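Local coordinates for protein enolase (alpha proteobacterium BAL199, PDB 3UGV) that probably catalyses a magnesium-dependent reaction of the enolase superfamily, in which loss of a proton next to a substrate carboxylate gives an enolate intermediate, at residues V38-Q43 and D353-E358; C294-P299 and T342-E347; V204-A209 and T239-D244; D137-A142 and C148-G153. All blocks are in the same frame, centred on the assembly; numbering follows the deposited sequence.

Interaction 1. Residues V38-Q43 and D353-E358; sequences VLLKLQ and DPILQE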
loop_
_atom_site.group_PDB
_atom_site.type_symbol
_atom_site.label_atom_id
_atom_site.label_comp_id
_atom_site.label_asym_id
_atom_site.label_seq_id
_atom_site.Cartn_x
_atom_site.Cartn_y
_atom_site.Cartn_z
ATOM N N VAL F 38 -27.269 -37.173 -19.018
ATOM C CA VAL F 38 -28.713 -37.107 -19.157
ATOM C C VAL F 38 -29.158 -35.659 -19.282
ATOM O O VAL F 38 -28.366 -34.743 -19.084
ATOM C CB VAL F 38 -29.461 -37.817 -18.008
ATOM C CG1 VAL F 38 -28.740 -39.096 -17.631
ATOM C CG2 VAL F 38 -29.589 -36.918 -16.820
ATOM N N LEU F 39 -30.422 -35.462 -19.636
ATOM C CA LEU F 39 -30.958 -34.135 -19.865
ATOM C C LEU F 39 -32.376 -34.116 -19.344
ATOM O O LEU F 39 -33.236 -34.836 -19.852
ATOM C CB LEU F 39 -30.934 -33.786 -21.359
ATOM C CG LEU F 39 -31.123 -32.303 -21.711
ATOM C CD1 LEU F 39 -29.861 -31.508 -21.392
ATOM C CD2 LEU F 39 -31.510 -32.100 -23.172
ATOM N N LEU F 40 -32.619 -33.310 -18.318
ATOM C CA LEU F 40 -33.935 -33.262 -17.701
ATOM C C LEU F 40 -34.674 -32.014 -18.138
ATOM O O LEU F 40 -34.057 -31.010 -18.491
ATOM C CB LEU F 40 -33.831 -33.292 -16.177
ATOM C CG LEU F 40 -33.042 -34.431 -15.531
ATOM C CD1 LEU F 40 -33.129 -34.318 -14.017
ATOM C CD2 LEU F 40 -33.535 -35.800 -16.004
ATOM N N LYS F 41 -36.001 -32.092 -18.130
ATOM C CA LYS F 41 -36.835 -30.936 -18.396
ATOM C C LYS F 41 -37.158 -30.277 -17.057
ATOM O O LYS F 41 -37.809 -30.892 -16.207
ATOM C CB LYS F 41 -38.121 -31.359 -19.106
ATOM C CG LYS F 41 -38.574 -30.380 -20.175
ATOM C CD LYS F 41 -37.536 -30.288 -21.285
ATOM C CE LYS F 41 -37.983 -29.346 -22.392
ATOM N NZ LYS F 41 -37.084 -29.422 -23.585
ATOM N N LEU F 42 -36.683 -29.045 -16.865
ATOM C CA LEU F 42 -36.890 -28.320 -15.604
ATOM C C LEU F 42 -38.365 -28.023 -15.312
ATOM O O LEU F 42 -39.141 -27.723 -16.221
ATOM C CB LEU F 42 -36.100 -27.006 -15.590
ATOM C CG LEU F 42 -34.571 -27.060 -15.624
ATOM C CD1 LEU F 42 -34.013 -25.657 -15.901
ATOM C CD2 LEU F 42 -34.025 -27.634 -14.324
ATOM N N GLN F 43 -38.738 -28.101 -14.038
ATOM C CA GLN F 43 -40.090 -27.762 -13.607
ATOM C C GLN F 43 -40.384 -26.293 -13.893
ATOM O O GLN F 43 -41.419 -25.951 -14.472
ATOM C CB GLN F 43 -40.278 -28.058 -12.114
ATOM C CG GLN F 43 -41.587 -27.512 -11.552
ATOM C CD GLN F 43 -41.897 -28.005 -10.143
ATOM O OE1 GLN F 43 -41.118 -28.747 -9.545
ATOM N NE2 GLN F 43 -43.047 -27.589 -9.610
ATOM N N ASP F 353 -33.349 -33.626 -8.521
ATOM C CA ASP F 353 -34.160 -34.608 -7.779
ATOM C C ASP F 353 -34.684 -35.793 -8.605
ATOM O O ASP F 353 -34.793 -36.912 -8.095
ATOM C CB ASP F 353 -35.351 -33.918 -7.092
ATOM C CG ASP F 353 -34.982 -33.311 -5.750
ATOM O OD1 ASP F 353 -33.772 -33.222 -5.445
ATOM O OD2 ASP F 353 -35.907 -32.920 -5.001
ATOM N N PRO F 354 -35.048 -35.550 -9.874
ATOM C CA PRO F 354 -35.635 -36.657 -10.637
ATOM C C PRO F 354 -34.728 -37.883 -10.772
ATOM O O PRO F 354 -35.252 -38.991 -10.834
ATOM C CB PRO F 354 -35.915 -36.029 -12.001
ATOM C CG PRO F 354 -36.172 -34.587 -11.686
ATOM C CD PRO F 354 -35.227 -34.254 -10.555
ATOM N N ILE F 355 -33.412 -37.703 -10.795
ATOM C CA ILE F 355 -32.504 -38.844 -10.949
ATOM C C ILE F 355 -32.084 -39.473 -9.617
ATOM O O ILE F 355 -31.290 -40.404 -9.590
ATOM C CB ILE F 355 -31.260 -38.492 -11.792
ATOM C CG1 ILE F 355 -30.577 -37.242 -11.255
ATOM C CG2 ILE F 355 -31.644 -38.283 -13.244
ATOM C CD1 ILE F 355 -29.670 -37.505 -10.095
ATOM N N LEU F 356 -32.616 -38.956 -8.515
ATOM C CA LEU F 356 -32.366 -39.555 -7.211
ATOM C C LEU F 356 -33.596 -40.326 -6.750
ATOM O O LEU F 356 -34.735 -39.914 -7.002
ATOM C CB LEU F 356 -32.031 -38.493 -6.155
ATOM C CG LEU F 356 -30.901 -37.493 -6.373
ATOM C CD1 LEU F 356 -30.798 -36.572 -5.158
ATOM C CD2 LEU F 356 -29.593 -38.230 -6.615
ATOM N N GLN F 357 -33.357 -41.440 -6.068
ATOM C CA GLN F 357 -34.429 -42.200 -5.444
ATOM C C GLN F 357 -34.975 -41.439 -4.250
ATOM O O GLN F 357 -36.189 -41.335 -4.065
ATOM C CB GLN F 357 -33.918 -43.573 -5.010
ATOM C CG GLN F 357 -33.673 -44.511 -6.179
ATOM C CD GLN F 357 -33.358 -45.923 -5.745
ATOM O OE1 GLN F 357 -33.647 -46.323 -4.616
ATOM N NE2 GLN F 357 -32.746 -46.689 -6.639
ATOM N N GLU F 358 -34.063 -40.887 -3.459
ATOM C CA GLU F 358 -34.420 -40.233 -2.218
ATOM C C GLU F 358 -33.616 -38.951 -2.016
ATOM O O GLU F 358 -32.590 -38.951 -1.337
ATOM C CB GLU F 358 -34.189 -41.196 -1.060
ATOM C CG GLU F 358 -35.016 -40.919 0.181
ATOM C CD GLU F 358 -34.999 -42.097 1.145
ATOM O OE1 GLU F 358 -34.576 -41.918 2.308
ATOM O OE2 GLU F 358 -35.406 -43.206 0.732
#
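Leu-40 and Pro-354 make the closest meeting of this contact, which is apolar throughout: no hydrogen bond crosses between 38-43 and 353-358. Leu-40 divides its two methyls between two partners. CD1 lies against the CB-CG-CD side of the proline ring, with Leu-40 CD1 3.8 Å from both Pro-354 CB and Pro-354 CG. The other branch turns to the next residue, Leu-40 CD2 standing 4.2 Å from Ile-355 CG2. Leu-40 and Ile-355 lie at about a right angle to each other. Ile-355 takes the less common chi1 of 52°, which wedges CG1 between its backbone N and carbonyl carbon and puts CG2 on the side facing the strand. That single methyl also receives the second inward residue of the strand, Val-38 CG2 at 4.3 Å from Ile-355 CG2.

As for the backbone, the 3-10 turn closes on itself, Leu-356 N donating to Asp-353 O at 3.0 Å, and so offers Pro-354 and Ile-355 side by side. The contact packs the N-terminal domain's antiparallel sheet on the segment following strand 346-348, in the C-terminal part of the chain. Strand 30-47 is the outer strand of that sheet and pairs with strand 52-65, whose Leu-58 touches both Leu-40 and Ile-355. Helix 381-387 packs against both partners, with Val-383 on Pro-354, Val-384 on Ile-355 and Asn-387 on Leu-40.

Interaction 2. Residues C294-P299 and T342-E347; sequences CDLVMP and TAHWLE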
loop_
_atom_site.group_PDB
_atom_site.type_symbol
_atom_site.label_atom_id
_atom_site.label_comp_id
_atom_site.label_asym_id
_atom_site.label_seq_id
_atom_site.Cartn_x
_atom_site.Cartn_y
_atom_site.Cartn_z
ATOM N N CYS F 294 -14.813 -9.162 -2.536
ATOM C CA CYS F 294 -16.129 -9.578 -2.074
ATOM C C CYS F 294 -16.219 -9.589 -0.557
ATOM O O CYS F 294 -15.197 -9.654 0.124
ATOM C CB CYS F 294 -16.413 -10.982 -2.584
ATOM S SG CYS F 294 -15.099 -12.137 -2.148
ATOM N N ASP F 295 -17.450 -9.559 -0.047
ATOM C CA ASP F 295 -17.720 -9.750 1.375
ATOM C C ASP F 295 -18.059 -11.214 1.701
ATOM O O ASP F 295 -17.861 -11.681 2.823
ATOM C CB ASP F 295 -18.894 -8.862 1.796
ATOM C CG ASP F 295 -18.719 -7.424 1.370
ATOM O OD1 ASP F 295 -19.412 -7.003 0.419
ATOM O OD2 ASP F 295 -17.880 -6.715 1.977
ATOM N N LEU F 296 -18.603 -11.928 0.724
ATOM C CA LEU F 296 -19.040 -13.309 0.941
ATOM C C LEU F 296 -18.592 -14.153 -0.257
ATOM O O LEU F 296 -18.439 -13.625 -1.355
ATOM C CB LEU F 296 -20.568 -13.370 1.083
ATOM C CG LEU F 296 -21.336 -12.400 1.995
ATOM C CD1 LEU F 296 -22.832 -12.542 1.752
ATOM C CD2 LEU F 296 -21.034 -12.611 3.472
ATOM N N VAL F 297 -18.366 -15.448 -0.067
ATOM C CA VAL F 297 -18.028 -16.324 -1.199
ATOM C C VAL F 297 -18.972 -17.538 -1.280
ATOM O O VAL F 297 -19.493 -17.985 -0.269
ATOM C CB VAL F 297 -16.553 -16.816 -1.102
ATOM C CG1 VAL F 297 -15.600 -15.633 -1.043
ATOM C CG2 VAL F 297 -16.354 -17.675 0.136
ATOM N N MET F 298 -19.181 -18.082 -2.472
ATOM C CA MET F 298 -19.950 -19.322 -2.607
ATOM C C MET F 298 -19.405 -20.209 -3.725
ATOM O O MET F 298 -19.877 -20.142 -4.859
ATOM C CB MET F 298 -21.451 -19.039 -2.845
ATOM C CG MET F 298 -21.709 -18.007 -3.948
ATOM S SD MET F 298 -23.475 -17.677 -4.251
ATOM C CE MET F 298 -23.896 -19.065 -5.292
ATOM N N PRO F 299 -18.416 -21.060 -3.408
ATOM C CA PRO F 299 -17.822 -21.915 -4.446
ATOM C C PRO F 299 -18.792 -22.965 -4.992
ATOM O O PRO F 299 -19.661 -23.470 -4.280
ATOM C CB PRO F 299 -16.660 -22.597 -3.718
ATOM C CG PRO F 299 -16.370 -21.707 -2.575
ATOM C CD PRO F 299 -17.699 -21.179 -2.134
ATOM N N THR F 342 -16.841 -21.517 8.507
ATOM C CA THR F 342 -17.616 -20.296 8.338
ATOM C C THR F 342 -18.894 -20.537 7.528
ATOM O O THR F 342 -19.381 -19.647 6.854
ATOM C CB THR F 342 -16.795 -19.152 7.704
ATOM O OG1 THR F 342 -16.354 -19.550 6.407
ATOM C CG2 THR F 342 -15.584 -18.788 8.570
ATOM N N ALA F 343 -19.437 -21.745 7.609
ATOM C CA ALA F 343 -20.666 -22.082 6.897
ATOM C C ALA F 343 -21.706 -20.993 7.055
ATOM O O ALA F 343 -21.914 -20.466 8.141
ATOM C CB ALA F 343 -21.218 -23.411 7.386
ATOM N N HIS F 344 -22.362 -20.650 5.960
ATOM C CA HIS F 344 -23.303 -19.546 5.984
ATOM C C HIS F 344 -24.668 -20.032 5.483
ATOM O O HIS F 344 -25.534 -20.389 6.286
ATOM C CB HIS F 344 -22.741 -18.360 5.178
ATOM C CG HIS F 344 -23.516 -17.090 5.344
ATOM N ND1 HIS F 344 -23.455 -16.059 4.428
ATOM C CD2 HIS F 344 -24.381 -16.688 6.312
ATOM C CE1 HIS F 344 -24.243 -15.076 4.826
ATOM N NE2 HIS F 344 -24.829 -15.438 5.958
ATOM N N TRP F 345 -24.859 -20.068 4.168
ATOM C CA TRP F 345 -26.111 -20.577 3.595
ATOM C C TRP F 345 -25.845 -21.705 2.614
ATOM O O TRP F 345 -24.824 -21.716 1.909
ATOM C CB TRP F 345 -26.862 -19.490 2.821
ATOM C CG TRP F 345 -27.491 -18.381 3.618
ATOM C CD1 TRP F 345 -26.905 -17.203 3.982
ATOM C CD2 TRP F 345 -28.851 -18.311 4.078
ATOM N NE1 TRP F 345 -27.806 -16.412 4.648
ATOM C CE2 TRP F 345 -29.008 -17.068 4.726
ATOM C CE3 TRP F 345 -29.943 -19.186 4.023
ATOM C CZ2 TRP F 345 -30.222 -16.673 5.315
ATOM C CZ3 TRP F 345 -31.152 -18.789 4.603
ATOM C CH2 TRP F 345 -31.279 -17.544 5.232
ATOM N N LEU F 346 -26.790 -22.637 2.542
ATOM C CA LEU F 346 -26.771 -23.686 1.531
ATOM C C LEU F 346 -27.741 -23.338 0.405
ATOM O O LEU F 346 -28.919 -23.092 0.652
ATOM C CB LEU F 346 -27.176 -25.020 2.151
ATOM C CG LEU F 346 -27.132 -26.161 1.134
ATOM C CD1 LEU F 346 -26.280 -27.305 1.629
ATOM C CD2 LEU F 346 -28.521 -26.628 0.774
ATOM N N GLU F 347 -27.261 -23.305 -0.832
ATOM C CA GLU F 347 -28.170 -23.045 -1.937
ATOM C C GLU F 347 -28.938 -24.312 -2.264
ATOM O O GLU F 347 -28.331 -25.342 -2.544
ATOM C CB GLU F 347 -27.421 -22.579 -3.183
ATOM C CG GLU F 347 -28.358 -22.217 -4.328
ATOM C CD GLU F 347 -27.617 -21.843 -5.598
ATOM O OE1 GLU F 347 -27.805 -20.707 -6.102
ATOM O OE2 GLU F 347 -26.843 -22.688 -6.090
#
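The carboxylate of Glu-347, which Met-298 approaches, is gripped at both oxygens: OE1 forms a salt bridge with Lys-194 NZ, and OE2 accepts a hydrogen bond from Leu-328 N. The setting is the modified TIM barrel of the enolase superfamily. Strand 296-297 ends the run of five parallel strands, and 342-347 leads into strand 346-348. The touching parts of the two segments run 40° apart.

Glu-347 is fully stretched, with CG anti to the backbone N (chi1 -176°), and this carries its carboxylate to the end of Met-298, where Met-298 CE lies 4.3 Å from Glu-347 OE1. This is a loose approach, with no hydrogen bond between the two. Met-298 also comes within about 4 Å of the magnesium ion, whose protein ligands are Asp-225, Glu-251 and Glu-277, so this end of the contact borders the metal site.

At the other end Leu-296 CD1 meets His-344 CE1 at 4.2 Å, arriving at the edge of the imidazole close to its plane. Ala-233 of a neighbouring subunit packs on both Leu-296 and His-344. One face of that imidazole is covered from within its own segment: Trp-345 CD1 sits 3.3 Å above the ring plane, over its centre.

Interaction 3. Residues V204-A209 and T239-D244; sequences VDIETA and TRQIDD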
loop_
_atom_site.group_PDB
_atom_site.type_symbol
_atom_site.label_atom_id
_atom_site.label_comp_id
_atom_site.label_asym_id
_atom_site.label_seq_id
_atom_site.Cartn_x
_atom_site.Cartn_y
_atom_site.Cartn_z
ATOM N N VAL F 204 -38.393 -2.142 -12.582
ATOM C CA VAL F 204 -39.212 -3.339 -12.494
ATOM C C VAL F 204 -38.546 -4.405 -11.615
ATOM O O VAL F 204 -39.227 -5.201 -10.973
ATOM C CB VAL F 204 -39.584 -3.878 -13.890
ATOM C CG1 VAL F 204 -40.528 -5.051 -13.770
ATOM C CG2 VAL F 204 -40.240 -2.780 -14.716
ATOM N N ASP F 205 -37.219 -4.415 -11.573
ATOM C CA ASP F 205 -36.500 -5.303 -10.650
ATOM C C ASP F 205 -36.907 -4.981 -9.216
ATOM O O ASP F 205 -37.199 -5.865 -8.416
ATOM C CB ASP F 205 -34.982 -5.108 -10.772
ATOM C CG ASP F 205 -34.368 -5.901 -11.903
ATOM O OD1 ASP F 205 -34.933 -6.939 -12.299
ATOM O OD2 ASP F 205 -33.295 -5.487 -12.388
ATOM N N ILE F 206 -36.909 -3.696 -8.901
ATOM C CA ILE F 206 -37.202 -3.229 -7.558
ATOM C C ILE F 206 -38.666 -3.515 -7.239
ATOM O O ILE F 206 -39.017 -3.938 -6.141
ATOM C CB ILE F 206 -36.907 -1.716 -7.461
ATOM C CG1 ILE F 206 -35.390 -1.489 -7.441
ATOM C CG2 ILE F 206 -37.594 -1.096 -6.244
ATOM C CD1 ILE F 206 -34.995 -0.053 -7.580
ATOM N N GLU F 207 -39.514 -3.276 -8.227
ATOM C CA GLU F 207 -40.933 -3.566 -8.134
ATOM C C GLU F 207 -41.129 -5.034 -7.773
ATOM O O GLU F 207 -41.954 -5.372 -6.918
ATOM C CB GLU F 207 -41.573 -3.263 -9.483
ATOM C CG GLU F 207 -43.065 -3.126 -9.486
ATOM C CD GLU F 207 -43.591 -2.905 -10.897
ATOM O OE1 GLU F 207 -43.013 -2.059 -11.625
ATOM O OE2 GLU F 207 -44.563 -3.594 -11.283
ATOM N N THR F 208 -40.356 -5.904 -8.421
ATOM C CA THR F 208 -40.398 -7.331 -8.123
ATOM C C THR F 208 -40.009 -7.662 -6.674
ATOM O O THR F 208 -40.701 -8.426 -6.003
ATOM C CB THR F 208 -39.526 -8.112 -9.097
ATOM O OG1 THR F 208 -40.014 -7.908 -10.423
ATOM C CG2 THR F 208 -39.577 -9.593 -8.783
ATOM N N ALA F 209 -38.903 -7.091 -6.200
ATOM C CA ALA F 209 -38.487 -7.254 -4.814
ATOM C C ALA F 209 -39.617 -6.864 -3.850
ATOM O O ALA F 209 -39.947 -7.614 -2.916
ATOM C CB ALA F 209 -37.220 -6.416 -4.534
ATOM N N THR F 239 -26.732 -1.368 -8.683
ATOM C CA THR F 239 -26.515 -1.845 -7.321
ATOM C C THR F 239 -26.747 -0.701 -6.329
ATOM O O THR F 239 -27.249 -0.916 -5.244
ATOM C CB THR F 239 -25.129 -2.478 -7.085
ATOM O OG1 THR F 239 -24.116 -1.492 -7.283
ATOM C CG2 THR F 239 -24.900 -3.705 -8.006
ATOM N N ARG F 240 -26.380 0.513 -6.704
ATOM C CA ARG F 240 -26.620 1.629 -5.817
ATOM C C ARG F 240 -28.136 1.778 -5.548
ATOM O O ARG F 240 -28.559 2.064 -4.425
ATOM C CB ARG F 240 -26.030 2.903 -6.405
ATOM C CG ARG F 240 -26.334 4.142 -5.583
ATOM C CD ARG F 240 -25.880 5.393 -6.316
ATOM N NE ARG F 240 -26.094 6.591 -5.521
ATOM C CZ ARG F 240 -25.739 7.813 -5.899
ATOM N NH1 ARG F 240 -25.134 8.020 -7.064
ATOM N NH2 ARG F 240 -25.980 8.829 -5.097
ATOM N N GLN F 241 -28.945 1.545 -6.576
ATOM C CA GLN F 241 -30.384 1.737 -6.462
ATOM C C GLN F 241 -30.985 0.774 -5.468
ATOM O O GLN F 241 -32.001 1.081 -4.862
ATOM C CB GLN F 241 -31.085 1.509 -7.793
ATOM C CG GLN F 241 -30.985 2.610 -8.797
ATOM C CD GLN F 241 -31.786 2.264 -10.035
ATOM O OE1 GLN F 241 -32.901 1.749 -9.932
ATOM N NE2 GLN F 241 -31.209 2.509 -11.210
ATOM N N ILE F 242 -30.375 -0.399 -5.317
ATOM C CA ILE F 242 -30.927 -1.412 -4.420
ATOM C C ILE F 242 -30.192 -1.566 -3.101
ATOM O O ILE F 242 -30.559 -2.427 -2.278
ATOM C CB ILE F 242 -30.999 -2.804 -5.073
ATOM C CG1 ILE F 242 -29.630 -3.225 -5.600
ATOM C CG2 ILE F 242 -32.039 -2.836 -6.182
ATOM C CD1 ILE F 242 -29.653 -4.606 -6.239
ATOM N N ASP F 243 -29.170 -0.739 -2.889
ATOM C CA ASP F 243 -28.321 -0.903 -1.709
ATOM C C ASP F 243 -29.072 -0.634 -0.407
ATOM O O ASP F 243 -28.642 -1.062 0.654
ATOM C CB ASP F 243 -27.080 -0.021 -1.797
ATOM C CG ASP F 243 -25.965 -0.503 -0.884
ATOM O OD1 ASP F 243 -25.879 -1.720 -0.659
ATOM O OD2 ASP F 243 -25.172 0.325 -0.399
ATOM N N ASP F 244 -30.206 0.055 -0.484
ATOM C CA ASP F 244 -30.988 0.318 0.730
ATOM C C ASP F 244 -32.279 -0.490 0.863
ATOM O O ASP F 244 -33.071 -0.244 1.769
ATOM C CB ASP F 244 -31.284 1.810 0.867
ATOM C CG ASP F 244 -30.023 2.633 1.031
ATOM O OD1 ASP F 244 -29.007 2.066 1.491
ATOM O OD2 ASP F 244 -30.040 3.839 0.699
#
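Ile-206 reaches across to Ile-242 and Gln-241 because its CG1 stands opposite its carbonyl carbon (chi1 -74°) and CD1 continues outward in an extended chain (chi2 170°). Ile-242 answers with a chi1 of 55°, which leaves CG2 anti to the carbonyl carbon and turns that methyl to the partner helix. The result is a contact of Ile-206 CG1 with Ile-242 CG2 at 3.8 Å, the two side chains slanting past each other.

Further out, Ile-206 CD1 touches Gln-241 OE1 at 3.6 Å, and the two side chains cross nearly at right angles. This is a van der Waals contact of a methyl with an amide oxygen, at the more exposed margin of the pair. The helices come close here, with Ile-206 CA 7.2 Å from Ile-242 CA.

These are successive outer helices of the barrel: the chain passes from 202-216 through inner strand 221-225 to 232-242, the alternation of strand and helix that builds the barrel. Just beyond the contact, Arg-240 forms a salt bridge to Asp-244 of a neighbouring subunit. Helix 171-183 packs on 202-216 at Thr-208, through Pro-171 and Val-174, while strand 192-196 lies beneath Thr-208 and Ala-209 through Leu-195.

Interaction 4. Residues D137-A142 and C148-G153; sequences DALARA and CTLLGG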
loop_
_atom_site.group_PDB
_atom_site.type_symbol
_atom_site.label_atom_id
_atom_site.label_comp_id
_atom_site.label_asym_id
_atom_site.label_seq_id
_atom_site.Cartn_x
_atom_site.Cartn_y
_atom_site.Cartn_z
ATOM N N ASP F 137 -17.031 -40.173 -2.182
ATOM C CA ASP F 137 -18.221 -40.929 -1.822
ATOM C C ASP F 137 -17.843 -42.384 -1.636
ATOM O O ASP F 137 -18.281 -43.024 -0.683
ATOM C CB ASP F 137 -19.334 -40.803 -2.868
ATOM C CG ASP F 137 -20.535 -41.688 -2.549
ATOM O OD1 ASP F 137 -21.226 -41.431 -1.535
ATOM O OD2 ASP F 137 -20.784 -42.646 -3.311
ATOM N N ALA F 138 -17.027 -42.906 -2.546
ATOM C CA ALA F 138 -16.555 -44.291 -2.430
ATOM C C ALA F 138 -15.761 -44.536 -1.135
ATOM O O ALA F 138 -15.999 -45.513 -0.434
ATOM C CB ALA F 138 -15.741 -44.698 -3.667
ATOM N N LEU F 139 -14.833 -43.636 -0.814
ATOM C CA LEU F 139 -14.035 -43.753 0.402
ATOM C C LEU F 139 -14.922 -43.744 1.638
ATOM O O LEU F 139 -14.707 -44.502 2.568
ATOM C CB LEU F 139 -12.998 -42.623 0.476
ATOM C CG LEU F 139 -12.016 -42.620 1.645
ATOM C CD1 LEU F 139 -11.035 -43.793 1.570
ATOM C CD2 LEU F 139 -11.257 -41.304 1.655
ATOM N N ALA F 140 -15.924 -42.876 1.644
ATOM C CA ALA F 140 -16.880 -42.821 2.745
ATOM C C ALA F 140 -17.627 -44.147 2.909
ATOM O O ALA F 140 -17.755 -44.661 4.016
ATOM C CB ALA F 140 -17.858 -41.697 2.515
ATOM N N ARG F 141 -18.123 -44.694 1.801
ATOM C CA ARG F 141 -18.821 -45.977 1.830
ATOM C C ARG F 141 -17.895 -47.077 2.346
ATOM O O ARG F 141 -18.288 -47.901 3.171
ATOM C CB ARG F 141 -19.377 -46.337 0.443
ATOM C CG ARG F 141 -20.479 -45.399 -0.035
ATOM C CD ARG F 141 -20.983 -45.733 -1.444
ATOM N NE ARG F 141 -22.072 -44.838 -1.841
ATOM C CZ ARG F 141 -23.349 -45.017 -1.503
ATOM N NH1 ARG F 141 -23.699 -46.062 -0.764
ATOM N NH2 ARG F 141 -24.277 -44.153 -1.900
ATOM N N ALA F 142 -16.660 -47.073 1.865
ATOM C CA ALA F 142 -15.657 -48.015 2.333
ATOM C C ALA F 142 -15.421 -47.925 3.846
ATOM O O ALA F 142 -14.997 -48.893 4.461
ATOM C CB ALA F 142 -14.343 -47.823 1.562
ATOM N N CYS F 148 -19.987 -36.464 5.635
ATOM C CA CYS F 148 -19.717 -35.460 6.658
ATOM C C CYS F 148 -19.033 -36.091 7.869
ATOM O O CYS F 148 -18.233 -35.445 8.545
ATOM C CB CYS F 148 -21.001 -34.760 7.088
ATOM S SG CYS F 148 -22.287 -35.867 7.679
ATOM N N THR F 149 -19.348 -37.355 8.137
ATOM C CA THR F 149 -18.733 -38.075 9.246
ATOM C C THR F 149 -17.270 -38.404 8.940
ATOM O O THR F 149 -16.385 -38.157 9.753
ATOM C CB THR F 149 -19.519 -39.360 9.598
ATOM O OG1 THR F 149 -20.865 -39.012 9.943
ATOM C CG2 THR F 149 -18.879 -40.066 10.787
ATOM N N LEU F 150 -17.012 -38.942 7.758
ATOM C CA LEU F 150 -15.634 -39.172 7.344
ATOM C C LEU F 150 -14.797 -37.893 7.452
ATOM O O LEU F 150 -13.608 -37.947 7.755
ATOM C CB LEU F 150 -15.587 -39.702 5.912
ATOM C CG LEU F 150 -14.175 -39.936 5.368
ATOM C CD1 LEU F 150 -13.661 -41.249 5.899
ATOM C CD2 LEU F 150 -14.159 -39.939 3.846
ATOM N N LEU F 151 -15.428 -36.749 7.209
ATOM C CA LEU F 151 -14.735 -35.465 7.223
ATOM C C LEU F 151 -14.632 -34.847 8.613
ATOM O O LEU F 151 -14.094 -33.746 8.772
ATOM C CB LEU F 151 -15.410 -34.480 6.270
ATOM C CG LEU F 151 -15.280 -34.829 4.792
ATOM C CD1 LEU F 151 -16.031 -33.819 3.941
ATOM C CD2 LEU F 151 -13.800 -34.933 4.397
ATOM N N GLY F 152 -15.154 -35.538 9.622
ATOM C CA GLY F 152 -14.952 -35.090 10.989
ATOM C C GLY F 152 -16.170 -34.460 11.637
ATOM O O GLY F 152 -16.078 -33.910 12.739
ATOM N N GLY F 153 -17.314 -34.539 10.966
ATOM C CA GLY F 153 -18.526 -33.966 11.510
ATOM C C GLY F 153 -19.548 -35.045 11.716
ATOM O O GLY F 153 -19.175 -36.212 11.851
#
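Leu-150 reaches from its short helix to Leu-139 and Ala-140 of the long one. Its CB lies 4.5 Å from Ala-140 CB. CG then stands anti to the backbone N (chi1 178°), which directs the branch across the gap, and CD2 does nearly all the touching. Leu-150 CD2 lies 3.9 Å from Leu-139 CD2 and 4.1 Å from Leu-139 CG, the two leucines meeting at about a right angle. The same methyl of Leu-150 rests on the helix backbone, 4.1 Å from Ala-140 N, and the small Ala-140 side chain, its CB 4.3 Å from Leu-150 CD2, lets it settle that close.

On the long helix, Asp-137 and Arg-141 form a salt bridge one turn apart, Arg-141 NE to Asp-137 OD2 at 2.9 Å. The oxygen lies in the guanidinium plane and is met on its syn side; it also accepts from Arg-72 N. Just beyond Leu-150, at Gly-152, the short helix closes in a Schellman motif: Gly-153 N bonds back to Cys-148 O at 2.7 Å and Gly-152 N to Thr-149 O at 2.9 Å. The positive phi of 106° at Gly-152 is the backbone shape of this ending.

Helices 123-142 and 147-150, consecutive in the N-terminal domain and joined by a short connection, pack against each other here. Trp-136 of the long helix flanks Leu-150, and Leu-150 of a neighbouring subunit packs on its counterpart.

Interaction 1 joins the ends of the fold: its loop of 309 residues encloses the other three, and it ties the N-terminal domain's sheet to the chain that follows the barrel. Within that loop interactions 4, 3 and 2 come in series. Interaction 4 belongs to the N-terminal domain's helices and lies 43 Å, centre to centre, from interaction 3 on the barrel's outer wall, across the chain's centre. Interaction 2, about 11 Å from that centre and bordering the magnesium, is 22 to 26 Å from each of the others. No two touch. Interactions 2, 3 and 4 lie close to neighbouring subunits, so the eight-chain assembly bears on both domains.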